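Local coordinates for protein ribonucleoside-diphosphate reductase (Pseudomonas aeruginosa, PDB 5IM3) that probably reduces ribonucleoside diphosphates to the 2'-deoxyribonucleotides needed for DNA synthesis, and binds the allosteric nucleotide dATP, at residues K274-A286 / M328-I342. Sequence-based numbering, arbitrary orientation.
Sequences KLKEFDLEKLGKA and MGLAIEEKDREARAI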
ATOM      1  N   LYS A 274       1.329  34.801  58.674  1.00 70.80           N
ATOM      2  CA  LYS A 274       1.959  36.107  58.491  1.00 73.17           C
ATOM      3  C   LYS A 274       1.008  37.113  57.854  1.00 70.43           C
ATOM      4  O   LYS A 274       1.182  38.322  58.034  1.00 72.55           O
ATOM      5  CB  LYS A 274       3.217  35.975  57.633  1.00 72.82           C
ATOM      6  CG  LYS A 274       4.405  35.364  58.344  1.00 75.43           C
ATOM      7  CD  LYS A 274       5.680  35.571  57.544  1.00 76.03           C
ATOM      8  CE  LYS A 274       6.842  34.784  58.129  1.00 79.13           C
ATOM      9  NZ  LYS A 274       7.155  35.204  59.525  1.00 82.15           N
ATOM     10  N   LEU A 275       0.013  36.645  57.095  1.00 64.16           N
ATOM     11  CA  LEU A 275      -0.920  37.567  56.456  1.00 62.32           C
ATOM     12  C   LEU A 275      -1.736  38.357  57.472  1.00 63.47           C
ATOM     13  O   LEU A 275      -2.313  39.389  57.115  1.00 61.49           O
ATOM     14  CB  LEU A 275      -1.854  36.808  55.506  1.00 58.03           C
ATOM     15  CG  LEU A 275      -1.216  36.113  54.296  1.00 61.45           C
ATOM     16  CD1 LEU A 275      -2.257  35.842  53.211  1.00 56.79           C
ATOM     17  CD2 LEU A 275      -0.057  36.917  53.714  1.00 60.61           C
ATOM     18  N   LYS A 276      -1.797  37.904  58.725  1.00 69.71           N
ATOM     19  CA  LYS A 276      -2.426  38.698  59.773  1.00 70.20           C
ATOM     20  C   LYS A 276      -1.624  39.947  60.111  1.00 73.75           C
ATOM     21  O   LYS A 276      -2.164  40.862  60.742  1.00 73.86           O
ATOM     22  CB  LYS A 276      -2.611  37.860  61.037  1.00 71.96           C
ATOM     23  CG  LYS A 276      -3.653  36.772  60.907  1.00 71.55           C
ATOM     24  CD  LYS A 276      -3.733  35.941  62.172  1.00 73.77           C
ATOM     25  CE  LYS A 276      -4.824  34.894  62.068  1.00 74.20           C
ATOM     26  NZ  LYS A 276      -4.854  33.991  63.250  1.00 75.89           N
ATOM     27  N   GLU A 277      -0.353  40.006  59.718  1.00 82.32           N
ATOM     28  CA  GLU A 277       0.460  41.194  59.949  1.00 86.17           C
ATOM     29  C   GLU A 277       0.113  42.339  59.005  1.00 81.98           C
ATOM     30  O   GLU A 277       0.680  43.427  59.146  1.00 83.46           O
ATOM     31  CB  GLU A 277       1.947  40.846  59.817  1.00 89.82           C
ATOM     32  CG  GLU A 277       2.433  39.795  60.813  1.00 93.55           C
ATOM     33  CD  GLU A 277       3.858  39.340  60.543  1.00 96.65           C
ATOM     34  OE1 GLU A 277       4.422  39.730  59.496  1.00 96.64           O
ATOM     35  OE2 GLU A 277       4.413  38.589  61.374  1.00 98.42           O
ATOM     36  N   PHE A 278      -0.784  42.119  58.047  1.00 69.89           N
ATOM     37  CA  PHE A 278      -1.235  43.177  57.161  1.00 66.58           C
ATOM     38  C   PHE A 278      -2.332  43.995  57.831  1.00 67.27           C
ATOM     39  O   PHE A 278      -2.977  43.556  58.788  1.00 68.77           O
ATOM     40  CB  PHE A 278      -1.764  42.603  55.846  1.00 64.82           C
ATOM     41  CG  PHE A 278      -0.693  42.191  54.878  1.00 63.20           C
ATOM     42  CD1 PHE A 278      -0.115  40.933  54.956  1.00 61.67           C
ATOM     43  CD2 PHE A 278      -0.279  43.052  53.874  1.00 62.97           C
ATOM     44  CE1 PHE A 278       0.864  40.547  54.058  1.00 59.94           C
ATOM     45  CE2 PHE A 278       0.700  42.669  52.972  1.00 61.32           C
ATOM     46  CZ  PHE A 278       1.271  41.416  53.065  1.00 60.21           C
ATOM     47  N   ASP A 279      -2.544  45.201  57.310  1.00 63.56           N
ATOM     48  CA  ASP A 279      -3.635  46.059  57.767  1.00 64.08           C
ATOM     49  C   ASP A 279      -4.865  45.687  56.951  1.00 62.23           C
ATOM     50  O   ASP A 279      -5.118  46.236  55.878  1.00 61.75           O
ATOM     51  CB  ASP A 279      -3.269  47.530  57.618  1.00 65.81           C
ATOM     52  CG  ASP A 279      -4.270  48.447  58.287  1.00 67.60           C
ATOM     53  OD1 ASP A 279      -5.487  48.202  58.149  1.00 66.78           O
ATOM     54  OD2 ASP A 279      -3.838  49.409  58.956  1.00 70.23           O
ATOM     55  N   LEU A 280      -5.647  44.741  57.473  1.00 61.57           N
ATOM     56  CA  LEU A 280      -6.754  44.189  56.702  1.00 60.71           C
ATOM     57  C   LEU A 280      -7.857  45.216  56.474  1.00 64.80           C
ATOM     58  O   LEU A 280      -8.555  45.151  55.456  1.00 65.60           O
ATOM     59  CB  LEU A 280      -7.308  42.952  57.404  1.00 61.72           C
ATOM     60  CG  LEU A 280      -6.268  41.854  57.661  1.00 64.08           C
ATOM     61  CD1 LEU A 280      -6.866  40.712  58.467  1.00 63.97           C
ATOM     62  CD2 LEU A 280      -5.684  41.336  56.350  1.00 61.02           C
ATOM     63  N   GLU A 281      -8.035  46.166  57.397  1.00 65.54           N
ATOM     64  CA  GLU A 281      -9.030  47.212  57.182  1.00 67.21           C
ATOM     65  C   GLU A 281      -8.682  48.035  55.948  1.00 67.85           C
ATOM     66  O   GLU A 281      -9.545  48.313  55.106  1.00 67.09           O
ATOM     67  CB  GLU A 281      -9.131  48.105  58.422  1.00 69.63           C
ATOM     68  CG  GLU A 281     -10.355  49.015  58.438  1.00 70.45           C
ATOM     69  CD  GLU A 281     -10.039  50.445  58.043  1.00 72.86           C
ATOM     70  OE1 GLU A 281      -8.973  50.683  57.442  1.00 72.73           O
ATOM     71  OE2 GLU A 281     -10.855  51.340  58.349  1.00 74.80           O
ATOM     72  N   LYS A 282      -7.412  48.418  55.819  1.00 75.83           N
ATOM     73  CA  LYS A 282      -6.965  49.176  54.655  1.00 77.92           C
ATOM     74  C   LYS A 282      -7.057  48.348  53.377  1.00 76.12           C
ATOM     75  O   LYS A 282      -7.459  48.861  52.326  1.00 77.50           O
ATOM     76  CB  LYS A 282      -5.536  49.656  54.885  1.00 80.31           C
ATOM     77  CG  LYS A 282      -5.035  50.702  53.905  1.00 81.24           C
ATOM     78  CD  LYS A 282      -3.570  51.053  54.182  1.00 82.63           C
ATOM     79  CE  LYS A 282      -3.360  51.598  55.599  1.00 84.56           C
ATOM     80  NZ  LYS A 282      -1.928  51.822  55.920  1.00 86.40           N
ATOM     81  N   LEU A 283      -6.684  47.069  53.441  1.00 67.89           N
ATOM     82  CA  LEU A 283      -6.805  46.211  52.267  1.00 67.40           C
ATOM     83  C   LEU A 283      -8.260  45.909  51.946  1.00 67.99           C
ATOM     84  O   LEU A 283      -8.611  45.728  50.774  1.00 66.58           O
ATOM     85  CB  LEU A 283      -6.040  44.904  52.478  1.00 65.86           C
ATOM     86  CG  LEU A 283      -4.537  45.013  52.733  1.00 67.34           C
ATOM     87  CD1 LEU A 283      -3.938  43.629  52.909  1.00 65.05           C
ATOM     88  CD2 LEU A 283      -3.837  45.762  51.606  1.00 68.98           C
ATOM     89  N   GLY A 284      -9.117  45.842  52.967  1.00 73.23           N
ATOM     90  CA  GLY A 284     -10.527  45.596  52.724  1.00 73.38           C
ATOM     91  C   GLY A 284     -11.188  46.700  51.927  1.00 74.16           C
ATOM     92  O   GLY A 284     -12.156  46.453  51.201  1.00 75.18           O
ATOM     93  N   LYS A 285     -10.683  47.929  52.047  1.00 72.98           N
ATOM     94  CA  LYS A 285     -11.231  49.044  51.284  1.00 72.44           C
ATOM     95  C   LYS A 285     -10.689  49.087  49.861  1.00 69.67           C
ATOM     96  O   LYS A 285     -11.350  49.629  48.969  1.00 70.50           O
ATOM     97  CB  LYS A 285     -10.925  50.363  51.989  1.00 75.59           C
ATOM     98  CG  LYS A 285     -11.645  50.542  53.311  1.00 77.90           C
ATOM     99  CD  LYS A 285     -11.189  51.809  54.004  1.00 81.98           C
ATOM    100  CE  LYS A 285     -11.914  52.016  55.320  1.00 84.07           C
ATOM    101  NZ  LYS A 285     -11.218  53.021  56.165  1.00 86.62           N
ATOM    102  N   ALA A 286      -9.496  48.533  49.631  1.00 61.37           N
ATOM    103  CA  ALA A 286      -8.904  48.557  48.300  1.00 60.90           C
ATOM    104  C   ALA A 286      -9.607  47.613  47.335  1.00 60.12           C
ATOM    105  O   ALA A 286      -9.417  47.734  46.119  1.00 58.79           O
ATOM    106  CB  ALA A 286      -7.419  48.196  48.380  1.00 60.79           C
ATOM    107  N   MET A 328      -1.052  39.721  48.646  1.00 52.31           N
ATOM    108  CA  MET A 328      -0.469  39.761  49.984  1.00 53.85           C
ATOM    109  C   MET A 328       0.691  38.781  50.099  1.00 52.68           C
ATOM    110  O   MET A 328       1.770  39.130  50.593  1.00 51.82           O
ATOM    111  CB  MET A 328      -1.541  39.450  51.033  1.00 55.26           C
ATOM    112  CG  MET A 328      -2.599  40.545  51.213  1.00 56.52           C
ATOM    113  SD  MET A 328      -4.052  39.987  52.134  1.00 55.23           S
ATOM    114  CE  MET A 328      -3.406  39.906  53.800  1.00 56.05           C
ATOM    115  N   GLY A 329       0.488  37.545  49.639  1.00 51.83           N
ATOM    116  CA  GLY A 329       1.548  36.552  49.707  1.00 51.49           C
ATOM    117  C   GLY A 329       2.807  36.986  48.989  1.00 50.98           C
ATOM    118  O   GLY A 329       3.916  36.659  49.419  1.00 54.01           O
ATOM    119  N   LEU A 330       2.662  37.731  47.896  1.00 51.25           N
ATOM    120  CA  LEU A 330       3.810  38.243  47.163  1.00 51.85           C
ATOM    121  C   LEU A 330       4.428  39.477  47.804  1.00 52.87           C
ATOM    122  O   LEU A 330       5.516  39.886  47.381  1.00 51.21           O
ATOM    123  CB  LEU A 330       3.401  38.564  45.721  1.00 52.32           C
ATOM    124  CG  LEU A 330       3.059  37.351  44.848  1.00 53.32           C
ATOM    125  CD1 LEU A 330       2.555  37.805  43.486  1.00 52.81           C
ATOM    126  CD2 LEU A 330       4.266  36.428  44.696  1.00 51.04           C
ATOM    127  N   ALA A 331       3.779  40.067  48.812  1.00 53.39           N
ATOM    128  CA  ALA A 331       4.268  41.284  49.448  1.00 52.16           C
ATOM    129  C   ALA A 331       4.593  41.107  50.928  1.00 54.38           C
ATOM    130  O   ALA A 331       4.783  42.110  51.629  1.00 55.37           O
ATOM    131  CB  ALA A 331       3.242  42.409  49.279  1.00 55.52           C
ATOM    132  N   ILE A 332       4.674  39.872  51.430  1.00 60.90           N
ATOM    133  CA  ILE A 332       4.917  39.660  52.854  1.00 65.16           C
ATOM    134  C   ILE A 332       6.284  40.152  53.308  1.00 65.48           C
ATOM    135  O   ILE A 332       6.552  40.164  54.512  1.00 69.58           O
ATOM    136  CB  ILE A 332       4.781  38.170  53.242  1.00 66.44           C
ATOM    137  CG1 ILE A 332       5.688  37.298  52.376  1.00 68.99           C
ATOM    138  CG2 ILE A 332       3.345  37.713  53.134  1.00 67.42           C
ATOM    139  CD1 ILE A 332       5.816  35.876  52.885  1.00 70.83           C
ATOM    140  N   GLU A 333       7.164  40.541  52.387  1.00 61.80           N
ATOM    141  CA  GLU A 333       8.492  41.022  52.753  1.00 64.49           C
ATOM    142  C   GLU A 333       8.787  42.408  52.198  1.00 65.38           C
ATOM    143  O   GLU A 333       9.924  42.879  52.307  1.00 66.85           O
ATOM    144  CB  GLU A 333       9.564  40.030  52.290  1.00 66.36           C
ATOM    145  CG  GLU A 333       9.498  38.698  53.015  1.00 67.58           C
ATOM    146  CD  GLU A 333      10.663  37.788  52.684  1.00 70.87           C
ATOM    147  OE1 GLU A 333      11.724  38.305  52.274  1.00 73.04           O
ATOM    148  OE2 GLU A 333      10.513  36.556  52.835  1.00 70.44           O
ATOM    149  N   GLU A 334       7.795  43.074  51.615  1.00 65.67           N
ATOM    150  CA  GLU A 334       7.964  44.451  51.177  1.00 66.86           C
ATOM    151  C   GLU A 334       8.018  45.390  52.376  1.00 71.52           C
ATOM    152  O   GLU A 334       7.453  45.114  53.437  1.00 72.56           O
ATOM    153  CB  GLU A 334       6.813  44.854  50.254  1.00 65.40           C
ATOM    154  CG  GLU A 334       6.808  44.150  48.907  1.00 58.97           C
ATOM    155  CD  GLU A 334       7.691  44.840  47.889  1.00 60.24           C
ATOM    156  OE1 GLU A 334       8.429  45.770  48.272  1.00 64.28           O
ATOM    157  OE2 GLU A 334       7.638  44.462  46.702  1.00 60.29           O
ATOM    158  N   LYS A 335       8.713  46.516  52.199  1.00 86.51           N
ATOM    159  CA  LYS A 335       8.738  47.539  53.240  1.00 91.68           C
ATOM    160  C   LYS A 335       7.351  48.133  53.453  1.00 90.96           C
ATOM    161  O   LYS A 335       6.900  48.298  54.592  1.00 91.76           O
ATOM    162  CB  LYS A 335       9.737  48.637  52.876  1.00 96.65           C
ATOM    163  CG  LYS A 335      11.167  48.153  52.702  1.00 98.94           C
ATOM    164  CD  LYS A 335      12.091  49.299  52.316  1.00102.87           C
ATOM    165  CE  LYS A 335      13.511  48.812  52.074  1.00104.03           C
ATOM    166  NZ  LYS A 335      14.117  48.231  53.302  1.00106.56           N
ATOM    167  N   ASP A 336       6.665  48.477  52.361  1.00 79.37           N
ATOM    168  CA  ASP A 336       5.304  49.008  52.419  1.00 77.56           C
ATOM    169  C   ASP A 336       4.342  47.887  52.039  1.00 73.14           C
ATOM    170  O   ASP A 336       3.811  47.828  50.929  1.00 70.42           O
ATOM    171  CB  ASP A 336       5.160  50.220  51.503  1.00 80.27           C
ATOM    172  CG  ASP A 336       6.134  51.329  51.844  1.00 84.34           C
ATOM    173  OD1 ASP A 336       5.796  52.184  52.692  1.00 87.19           O
ATOM    174  OD2 ASP A 336       7.239  51.348  51.260  1.00 84.91           O
ATOM    175  N   ARG A 337       4.126  46.980  52.995  1.00 77.74           N
ATOM    176  CA  ARG A 337       3.262  45.818  52.795  1.00 75.40           C
ATOM    177  C   ARG A 337       1.969  46.160  52.063  1.00 71.64           C
ATOM    178  O   ARG A 337       1.633  45.545  51.046  1.00 67.61           O
ATOM    179  CB  ARG A 337       2.931  45.195  54.151  1.00 77.68           C
ATOM    180  CG  ARG A 337       3.833  44.056  54.579  1.00 77.76           C
ATOM    181  CD  ARG A 337       3.349  43.491  55.907  1.00 80.70           C
ATOM    182  NE  ARG A 337       3.748  42.099  56.110  1.00 81.07           N
ATOM    183  CZ  ARG A 337       4.800  41.705  56.823  1.00 83.34           C
ATOM    184  NH1 ARG A 337       5.587  42.595  57.420  1.00 87.72           N
ATOM    185  NH2 ARG A 337       5.061  40.413  56.946  1.00 80.96           N
ATOM    186  N   GLU A 338       1.221  47.135  52.584  1.00 69.61           N
ATOM    187  CA  GLU A 338      -0.112  47.414  52.055  1.00 68.45           C
ATOM    188  C   GLU A 338      -0.038  48.072  50.683  1.00 66.98           C
ATOM    189  O   GLU A 338      -0.750  47.671  49.754  1.00 66.32           O
ATOM    190  CB  GLU A 338      -0.888  48.294  53.035  1.00 69.38           C
ATOM    191  CG  GLU A 338      -1.349  47.571  54.298  1.00 69.21           C
ATOM    192  CD  GLU A 338      -0.220  47.289  55.274  1.00 70.19           C
ATOM    193  OE1 GLU A 338       0.813  47.989  55.214  1.00 71.29           O
ATOM    194  OE2 GLU A 338      -0.371  46.365  56.102  1.00 69.66           O
ATOM    195  N   ALA A 339       0.816  49.087  50.534  1.00 63.47           N
ATOM    196  CA  ALA A 339       0.929  49.782  49.255  1.00 63.57           C
ATOM    197  C   ALA A 339       1.296  48.815  48.133  1.00 61.36           C
ATOM    198  O   ALA A 339       0.700  48.846  47.050  1.00 60.73           O
ATOM    199  CB  ALA A 339       1.959  50.905  49.363  1.00 66.16           C
ATOM    200  N   ARG A 340       2.278  47.944  48.372  1.00 60.32           N
ATOM    201  CA  ARG A 340       2.668  46.976  47.349  1.00 58.28           C
ATOM    202  C   ARG A 340       1.596  45.912  47.151  1.00 56.13           C
ATOM    203  O   ARG A 340       1.345  45.483  46.019  1.00 54.89           O
ATOM    204  CB  ARG A 340       4.007  46.333  47.716  1.00 57.95           C
ATOM    205  CG  ARG A 340       5.166  47.320  47.784  1.00 60.23           C
ATOM    206  CD  ARG A 340       5.393  48.014  46.447  1.00 60.78           C
ATOM    207  NE  ARG A 340       6.498  48.963  46.499  1.00 63.17           N
ATOM    208  CZ  ARG A 340       6.884  49.716  45.474  1.00 65.06           C
ATOM    209  NH1 ARG A 340       6.262  49.624  44.305  1.00 63.42           N
ATOM    210  NH2 ARG A 340       7.897  50.562  45.615  1.00 67.31           N
ATOM    211  N   ALA A 341       0.953  45.471  48.233  1.00 56.06           N
ATOM    212  CA  ALA A 341      -0.125  44.496  48.096  1.00 54.15           C
ATOM    213  C   ALA A 341      -1.260  45.053  47.248  1.00 54.46           C
ATOM    214  O   ALA A 341      -1.826  44.342  46.410  1.00 52.97           O
ATOM    215  CB  ALA A 341      -0.641  44.078  49.474  1.00 54.32           C
ATOM    216  N   ILE A 342      -1.602  46.329  47.443  1.00 56.28           N
ATOM    217  CA  ILE A 342      -2.641  46.950  46.627  1.00 56.84           C
ATOM    218  C   ILE A 342      -2.181  47.062  45.179  1.00 56.65           C
ATOM    219  O   ILE A 342      -2.955  46.812  44.247  1.00 56.08           O
ATOM    220  CB  ILE A 342      -3.030  48.321  47.215  1.00 59.46           C
ATOM    221  CG1 ILE A 342      -3.715  48.135  48.572  1.00 59.40           C
ATOM    222  CG2 ILE A 342      -3.938  49.094  46.252  1.00 60.22           C
ATOM    223  CD1 ILE A 342      -3.925  49.430  49.341  1.00 61.86           C
TER
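The ring of Phe-278 lies between Met-328 and Arg-337. Met-328 CB makes an off-centre CH-pi contact on one face, 4.2 Å from the ring centroid. Arg-337 CD lies almost straight above the middle of the opposite face, 4.0 Å from the centroid. The Met-328 chain bends at its last torsion (chi3 74°), and its CE comes 3.6 Å from Phe-278 CD1. Ile-332 CG2 meets the ring edge and also touches Leu-275 CD2 at 3.5 Å. Leu-283 enters as a knob among Met-328, Glu-338, Ala-341 and Ile-342; Leu-258 of helix 250-267 also touches it. Farther along, Ala-286 CB rests on Ile-342 CG1. The short helical segments 280-286 and 337-342 run nearly parallel, 21° apart. Segment 328-342 belongs to the all-alpha domain, and the contact lies away from the nucleotide sites.

At the polar edge, Glu-338 bends at chi2 (74°) and its OE2 accepts from Asp-279 N at 2.7 Å, on the anti side. Asp-279 is the N-cap of helix 280-286: its OD1 accepts from Lys-282 N. Arg-337 NE, buried against the ring, has no hydrogen-bond partner in the model. Arg-337 NH2 forms a salt bridge to Glu-277 OE1 at 2.7 Å, their planes nearly perpendicular. The extended arginine is thus held at both ends, its ion pair bordering an apolar centre.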